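Local structure of titin (Homo sapiens, 1WAA) at residues Glu26-Glu31 / Glu56-Ile61; Pro49-Ile54 / Leu62-Cys67. The protein builds an elastic filament of striated muscle, and this immunoglobulin domain probably helps it to resist stretching in the sarcomere. All blocks are in the same frame, centred on the assembly; numbering follows the deposited sequence.

Contact 1 (Glu26-Glu31 / Glu56-Ile61). Unlike the reference sequence in segment 56-61: Glu56 (reference Asp). With ZN (zinc ion), chain H.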
loop_
_atom_site.group_PDB
_atom_site.type_symbol
_atom_site.label_atom_id
_atom_site.label_comp_id
_atom_site.label_asym_id
_atom_site.label_seq_id
_atom_site.Cartn_x
_atom_site.Cartn_y
_atom_site.Cartn_z
ATOM N N GLU E 26 -10.784 -7.582 -14.851
ATOM C CA GLU E 26 -9.650 -7.982 -14.043
ATOM C C GLU E 26 -8.427 -8.147 -14.946
ATOM O O GLU E 26 -8.483 -8.844 -15.957
ATOM C CB GLU E 26 -10.016 -9.313 -13.385
ATOM C CG GLU E 26 -8.929 -9.906 -12.542
ATOM C CD GLU E 26 -9.268 -11.272 -12.019
ATOM O OE1 GLU E 26 -8.672 -11.682 -11.010
ATOM O OE2 GLU E 26 -10.119 -11.948 -12.601
ATOM N N ILE E 27 -7.322 -7.501 -14.586
ATOM C CA ILE E 27 -6.057 -7.733 -15.310
ATOM C C ILE E 27 -4.912 -7.867 -14.331
ATOM O O ILE E 27 -4.896 -7.195 -13.295
ATOM C CB ILE E 27 -5.776 -6.625 -16.346
ATOM C CG1 ILE E 27 -4.502 -6.910 -17.149
ATOM C CG2 ILE E 27 -5.669 -5.287 -15.689
ATOM C CD1 ILE E 27 -4.310 -5.957 -18.286
ATOM N N GLU E 28 -3.953 -8.736 -14.646
ATOM C CA GLU E 28 -2.797 -8.931 -13.776
ATOM C C GLU E 28 -1.510 -8.538 -14.492
ATOM O O GLU E 28 -1.247 -8.982 -15.616
ATOM C CB GLU E 28 -2.717 -10.388 -13.327
ATOM C CG GLU E 28 -1.823 -10.603 -12.117
ATOM C CD GLU E 28 -1.828 -12.056 -11.684
ATOM O OE1 GLU E 28 -0.794 -12.744 -11.881
ATOM O OE2 GLU E 28 -2.881 -12.518 -11.181
ATOM N N LEU E 29 -0.695 -7.729 -13.839
ATOM C CA LEU E 29 0.559 -7.278 -14.434
ATOM C C LEU E 29 1.703 -8.109 -13.909
ATOM O O LEU E 29 1.539 -8.880 -12.970
ATOM C CB LEU E 29 0.798 -5.804 -14.071
ATOM C CG LEU E 29 0.286 -4.718 -15.019
ATOM C CD1 LEU E 29 -0.790 -5.187 -16.012
ATOM C CD2 LEU E 29 -0.146 -3.523 -14.256
ATOM N N SER E 30 2.872 -7.931 -14.518
ATOM C CA SER E 30 4.084 -8.651 -14.136
ATOM C C SER E 30 4.709 -8.109 -12.847
ATOM O O SER E 30 5.571 -8.764 -12.262
ATOM C CB SER E 30 5.108 -8.600 -15.284
ATOM O OG SER E 30 5.371 -7.251 -15.620
ATOM N N GLU E 31 4.251 -6.932 -12.418
ATOM C CA GLU E 31 4.827 -6.176 -11.290
ATOM C C GLU E 31 3.751 -5.467 -10.507
ATOM O O GLU E 31 2.751 -4.999 -11.095
ATOM C CB GLU E 31 5.813 -5.113 -11.797
ATOM C CG GLU E 31 7.079 -5.692 -12.443
ATOM C CD GLU E 31 8.110 -6.206 -11.406
ATOM O OE1 GLU E 31 8.926 -7.096 -11.752
ATOM O OE2 GLU E 31 8.106 -5.712 -10.245
ATOM N N GLU E 56 -4.554 -3.668 -6.350
ATOM C CA GLU E 56 -3.887 -4.324 -5.266
ATOM C C GLU E 56 -2.786 -5.227 -5.756
ATOM O O GLU E 56 -3.059 -6.256 -6.386
ATOM C CB GLU E 56 -4.829 -5.101 -4.375
ATOM C CG GLU E 56 -4.035 -5.408 -3.102
ATOM C CD GLU E 56 -4.306 -6.734 -2.558
ATOM O OE1 GLU E 56 -5.450 -7.147 -2.770
ATOM O OE2 GLU E 56 -3.399 -7.334 -1.893
ATOM N N GLY E 57 -1.544 -4.835 -5.459
ATOM C CA GLY E 57 -0.357 -5.575 -5.931
ATOM C C GLY E 57 -0.345 -5.606 -7.452
ATOM O O GLY E 57 -0.481 -4.561 -8.086
ATOM N N LYS E 58 -0.227 -6.802 -8.022
ATOM C CA LYS E 58 -0.220 -7.007 -9.479
ATOM C C LYS E 58 -1.590 -6.909 -10.142
ATOM O O LYS E 58 -1.710 -6.843 -11.384
ATOM C CB LYS E 58 0.400 -8.377 -9.812
ATOM C CG LYS E 58 1.825 -8.504 -9.372
ATOM C CD LYS E 58 2.519 -9.661 -10.017
ATOM C CE LYS E 58 2.106 -10.972 -9.418
ATOM N NZ LYS E 58 3.028 -12.042 -9.920
ATOM N N LYS E 59 -2.618 -6.890 -9.304
ATOM C CA LYS E 59 -4.005 -6.895 -9.731
ATOM C C LYS E 59 -4.621 -5.508 -9.940
ATOM O O LYS E 59 -4.478 -4.610 -9.108
ATOM C CB LYS E 59 -4.844 -7.648 -8.695
ATOM C CG LYS E 59 -5.090 -9.066 -9.095
ATOM C CD LYS E 59 -6.004 -9.134 -10.308
ATOM C CE LYS E 59 -5.556 -10.287 -11.183
ATOM N NZ LYS E 59 -5.359 -11.585 -10.448
ATOM N N HIS E 60 -5.302 -5.342 -11.070
ATOM C CA HIS E 60 -6.075 -4.151 -11.345
ATOM C C HIS E 60 -7.499 -4.548 -11.690
ATOM O O HIS E 60 -7.715 -5.431 -12.505
ATOM C CB HIS E 60 -5.470 -3.413 -12.494
ATOM C CG HIS E 60 -4.247 -2.651 -12.131
ATOM N ND1 HIS E 60 -3.009 -3.249 -12.015
ATOM C CD2 HIS E 60 -4.065 -1.342 -11.851
ATOM C CE1 HIS E 60 -2.114 -2.333 -11.697
ATOM N NE2 HIS E 60 -2.728 -1.170 -11.606
ATOM N N ILE E 61 -8.463 -3.909 -11.041
ATOM C CA ILE E 61 -9.861 -4.268 -11.222
ATOM C C ILE E 61 -10.694 -3.062 -11.583
ATOM O O ILE E 61 -10.441 -1.969 -11.086
ATOM C CB ILE E 61 -10.370 -4.964 -9.948
ATOM C CG1 ILE E 61 -9.719 -6.349 -9.820
ATOM C CG2 ILE E 61 -11.932 -5.041 -9.892
ATOM C CD1 ILE E 61 -9.541 -6.813 -8.404
HETATM ZN ZN ZN H . -8.547 -13.510 -11.265
HETATM O O HOH W 1 0.554 -3.280 -10.629
HETATM O O HOH W 2 -6.851 -14.073 -12.523
#

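Contact 2 (Pro49-Ile54 / Leu62-Cys67). With ZN (zinc ion), chain Y.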
loop_
_atom_site.group_PDB
_atom_site.type_symbol
_atom_site.label_atom_id
_atom_site.label_comp_id
_atom_site.label_asym_id
_atom_site.label_seq_id
_atom_site.Cartn_x
_atom_site.Cartn_y
_atom_site.Cartn_z
ATOM N N PRO E 49 -19.144 6.248 -7.632
ATOM C CA PRO E 49 -19.879 5.164 -6.973
ATOM C C PRO E 49 -20.197 4.018 -7.937
ATOM O O PRO E 49 -20.062 2.856 -7.561
ATOM C CB PRO E 49 -21.164 5.834 -6.509
ATOM C CG PRO E 49 -20.789 7.277 -6.390
ATOM C CD PRO E 49 -19.837 7.537 -7.505
ATOM N N ASP E 50 -20.584 4.352 -9.165
ATOM C CA ASP E 50 -20.947 3.353 -10.182
ATOM C C ASP E 50 -19.753 2.878 -11.031
ATOM O O ASP E 50 -19.888 1.994 -11.871
ATOM C CB ASP E 50 -22.079 3.893 -11.081
ATOM C CG ASP E 50 -23.354 4.260 -10.286
ATOM O OD1 ASP E 50 -23.577 3.686 -9.186
ATOM O OD2 ASP E 50 -24.172 5.119 -10.729
ATOM N N CYS E 51 -18.579 3.471 -10.817
ATOM C CA CYS E 51 -17.422 3.182 -11.637
ATOM C C CYS E 51 -16.172 3.133 -10.760
ATOM O O CYS E 51 -15.508 4.146 -10.546
ATOM C CB CYS E 51 -17.280 4.231 -12.727
ATOM S SG CYS E 51 -15.840 3.944 -13.732
ATOM N N GLU E 52 -15.868 1.947 -10.238
ATOM C CA GLU E 52 -14.850 1.815 -9.185
ATOM C C GLU E 52 -13.572 1.253 -9.784
ATOM O O GLU E 52 -13.596 0.250 -10.492
ATOM C CB GLU E 52 -15.370 0.934 -8.045
ATOM C CG GLU E 52 -16.438 1.643 -7.194
ATOM C CD GLU E 52 -17.362 0.705 -6.412
ATOM O OE1 GLU E 52 -17.560 -0.456 -6.813
ATOM O OE2 GLU E 52 -17.953 1.150 -5.410
ATOM N N ILE E 53 -12.466 1.930 -9.515
ATOM C CA ILE E 53 -11.146 1.581 -10.039
ATOM C C ILE E 53 -10.294 1.102 -8.853
ATOM O O ILE E 53 -10.071 1.844 -7.900
ATOM C CB ILE E 53 -10.494 2.810 -10.727
ATOM C CG1 ILE E 53 -11.354 3.282 -11.910
ATOM C CG2 ILE E 53 -9.090 2.509 -11.215
ATOM C CD1 ILE E 53 -10.811 4.536 -12.628
ATOM N N ILE E 54 -9.866 -0.152 -8.925
ATOM C CA ILE E 54 -9.256 -0.878 -7.810
ATOM C C ILE E 54 -7.858 -1.343 -8.207
ATOM O O ILE E 54 -7.649 -1.810 -9.351
ATOM C CB ILE E 54 -10.127 -2.153 -7.471
ATOM C CG1 ILE E 54 -11.598 -1.778 -7.162
ATOM C CG2 ILE E 54 -9.441 -3.080 -6.411
ATOM C CD1 ILE E 54 -11.837 -1.106 -5.862
ATOM N N LEU E 62 -11.687 -3.263 -12.448
ATOM C CA LEU E 62 -12.646 -2.219 -12.756
ATOM C C LEU E 62 -14.029 -2.787 -12.490
ATOM O O LEU E 62 -14.355 -3.863 -13.014
ATOM C CB LEU E 62 -12.570 -1.845 -14.231
ATOM C CG LEU E 62 -13.645 -0.860 -14.705
ATOM C CD1 LEU E 62 -13.447 0.502 -14.064
ATOM C CD2 LEU E 62 -13.611 -0.737 -16.187
ATOM N N ILE E 63 -14.804 -2.094 -11.657
ATOM C CA ILE E 63 -16.207 -2.454 -11.397
ATOM C C ILE E 63 -17.158 -1.389 -11.963
ATOM O O ILE E 63 -17.013 -0.207 -11.661
ATOM C CB ILE E 63 -16.526 -2.662 -9.894
ATOM C CG1 ILE E 63 -15.443 -3.496 -9.205
ATOM C CG2 ILE E 63 -17.901 -3.359 -9.757
ATOM C CD1 ILE E 63 -15.594 -3.588 -7.688
ATOM N N LEU E 64 -18.105 -1.827 -12.784
ATOM C CA LEU E 64 -19.101 -0.932 -13.371
ATOM C C LEU E 64 -20.482 -1.446 -12.972
ATOM O O LEU E 64 -20.892 -2.545 -13.350
ATOM C CB LEU E 64 -18.953 -0.885 -14.897
ATOM C CG LEU E 64 -17.569 -0.604 -15.520
ATOM C CD1 LEU E 64 -17.565 -0.915 -17.024
ATOM C CD2 LEU E 64 -17.106 0.841 -15.272
ATOM N N HIS E 65 -21.162 -0.654 -12.160
ATOM C CA HIS E 65 -22.456 -0.986 -11.617
ATOM C C HIS E 65 -23.519 -0.449 -12.525
ATOM O O HIS E 65 -23.291 0.527 -13.259
ATOM C CB HIS E 65 -22.614 -0.311 -10.270
ATOM C CG HIS E 65 -21.804 -0.938 -9.185
ATOM N ND1 HIS E 65 -22.130 -2.153 -8.625
ATOM C CD2 HIS E 65 -20.694 -0.512 -8.540
ATOM C CE1 HIS E 65 -21.252 -2.452 -7.688
ATOM N NE2 HIS E 65 -20.377 -1.468 -7.611
ATOM N N ASN E 66 -24.699 -1.068 -12.446
ATOM C CA ASN E 66 -25.866 -0.594 -13.157
ATOM C C ASN E 66 -25.544 -0.318 -14.637
ATOM O O ASN E 66 -25.793 0.776 -15.161
ATOM C CB ASN E 66 -26.443 0.617 -12.415
ATOM C CG ASN E 66 -27.927 0.777 -12.627
ATOM O OD1 ASN E 66 -28.362 1.155 -13.705
ATOM N ND2 ASN E 66 -28.721 0.492 -11.584
ATOM N N CYS E 67 -24.971 -1.334 -15.294
ATOM C CA CYS E 67 -24.626 -1.259 -16.714
ATOM C C CYS E 67 -25.830 -0.976 -17.605
ATOM O O CYS E 67 -26.957 -1.426 -17.337
ATOM C CB CYS E 67 -23.937 -2.527 -17.169
ATOM S SG CYS E 67 -22.261 -2.651 -16.514
HETATM ZN ZN ZN Y . -19.087 -1.280 -5.950
HETATM O O HOH W 3 -20.782 2.031 -14.606
HETATM O O HOH W 4 -20.227 -0.417 -4.260
#

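Contact 1 (Glu26-Glu31 / Glu56-Ile61)
Two neighbouring antiparallel strands of the immunoglobulin sandwich meet here, with Ile27 and His60 as the hydrogen-bonded pair. Ile27 N gives to His60 O at 3.0 Å, and His60 N gives back to Ile27 O at 2.9 Å. Leu29 N then reaches Lys58 O at 2.8 Å, where strand 59-64 leaves a type II' turn running from Glu56 to Lys59.

One face of this sheet carries Glu26, Glu28 and Lys59. The bent Lys59 chain brings NZ between the two carboxylates. It bonds Glu28 OE2 at 2.7 Å on the anti lone pair, and Glu26 OE1 only weakly at 3.4 Å. Glu28 CG lies anti to the backbone N (chi1 -163°), and its extended chain carries OE2 out to NZ. Lys10 forms a salt bridge with the same oxygen. With an alanine here, Lys59 would probably lose its shorter salt bridge within the pair and Lys10 its carboxylate mate. Glu26 OE1 also binds a zinc ion at 1.9 Å, a site shared with side chains of another chain.

The other face turns toward the second sheet of the I-set fold. There Ile27 CG2 packs on His60 CB at 3.7 Å. Leu29 CD2 approaches the imidazole obliquely, 3.4 Å from His60 CE1. Phe77 of strand 73-79 meets these three side chains. His60 ND1 is buried without a polar partner, while NE2 makes a weak bond to Val34 O.

Contact 2 (Pro49-Ile54 / Leu62-Cys67)
Glu52 and His65 hold one zinc ion between them, with the carboxylate and imidazole planes turned 79° apart. Glu52 OE1 binds the metal at 1.9 Å and His65 NE2 binds it at 2.1 Å. The carboxylate carbon lies at the edge of the ring, in its plane. OE1 and NE2 come within 3.1 Å of each other because both are ligands; they are not hydrogen-bonded. Glu52 CG stands beside the backbone N (chi1 -73°), and the rest of the chain extends to the metal. Glu52 OE2 stays farther from the zinc, at 2.7 Å, a long and at best weak contact. It also accepts from a zinc-bound water and forms a salt bridge with a basic side chain of another chain. An acidic side chain of that chain joins the metal site, so the zinc links two chains.

Ile63 CG2 lies over one face of the His65 ring, toward its rim. Backbone hydrogen bonds hold the two strands together beside the site: Glu52 and Ile63 pair in both directions, and His65 N gives to Asp50 O at 3.0 Å.

The other side of the hairpin is apolar. Cys51 SG meets Leu64 CD2 at 3.7 Å, and Leu62 CD1 packs obliquely against Ile53 CG1 at 4.1 Å. Both Ile53 and Leu62 touch Trp38 of strand 37-40, in the opposing sheet of the sandwich. Within its own sheet, strand 51-56 is outermost in this chain. Strand 59-64 lies between it and strand 23-29, to which Leu62 and Leu64 are joined by backbone hydrogen bonds with Phe25 and Ala23.

How the contacts relate
Both contacts use strand 59-64, contact 1 pairing its first half with strand 23-29 and contact 2 its second half with the outermost strand 51-56. Their centres are about 17 Å apart. A probable hydrogen bond from Ile61 N to Ile54 O, 2.8 Å long, connects them. In each, most touching residues are buried, but contact 2 reaches the surface at Pro49 and Asp50. In both, the face toward the second sheet is largely apolar, though His60 lies on it in contact 1; the other face mixes glutamates and zinc with isoleucines. Contact 1 relies on a lysine among glutamates, with a zinc ion bound by Glu26 but not joining the two segments; in contact 2 zinc itself bridges them.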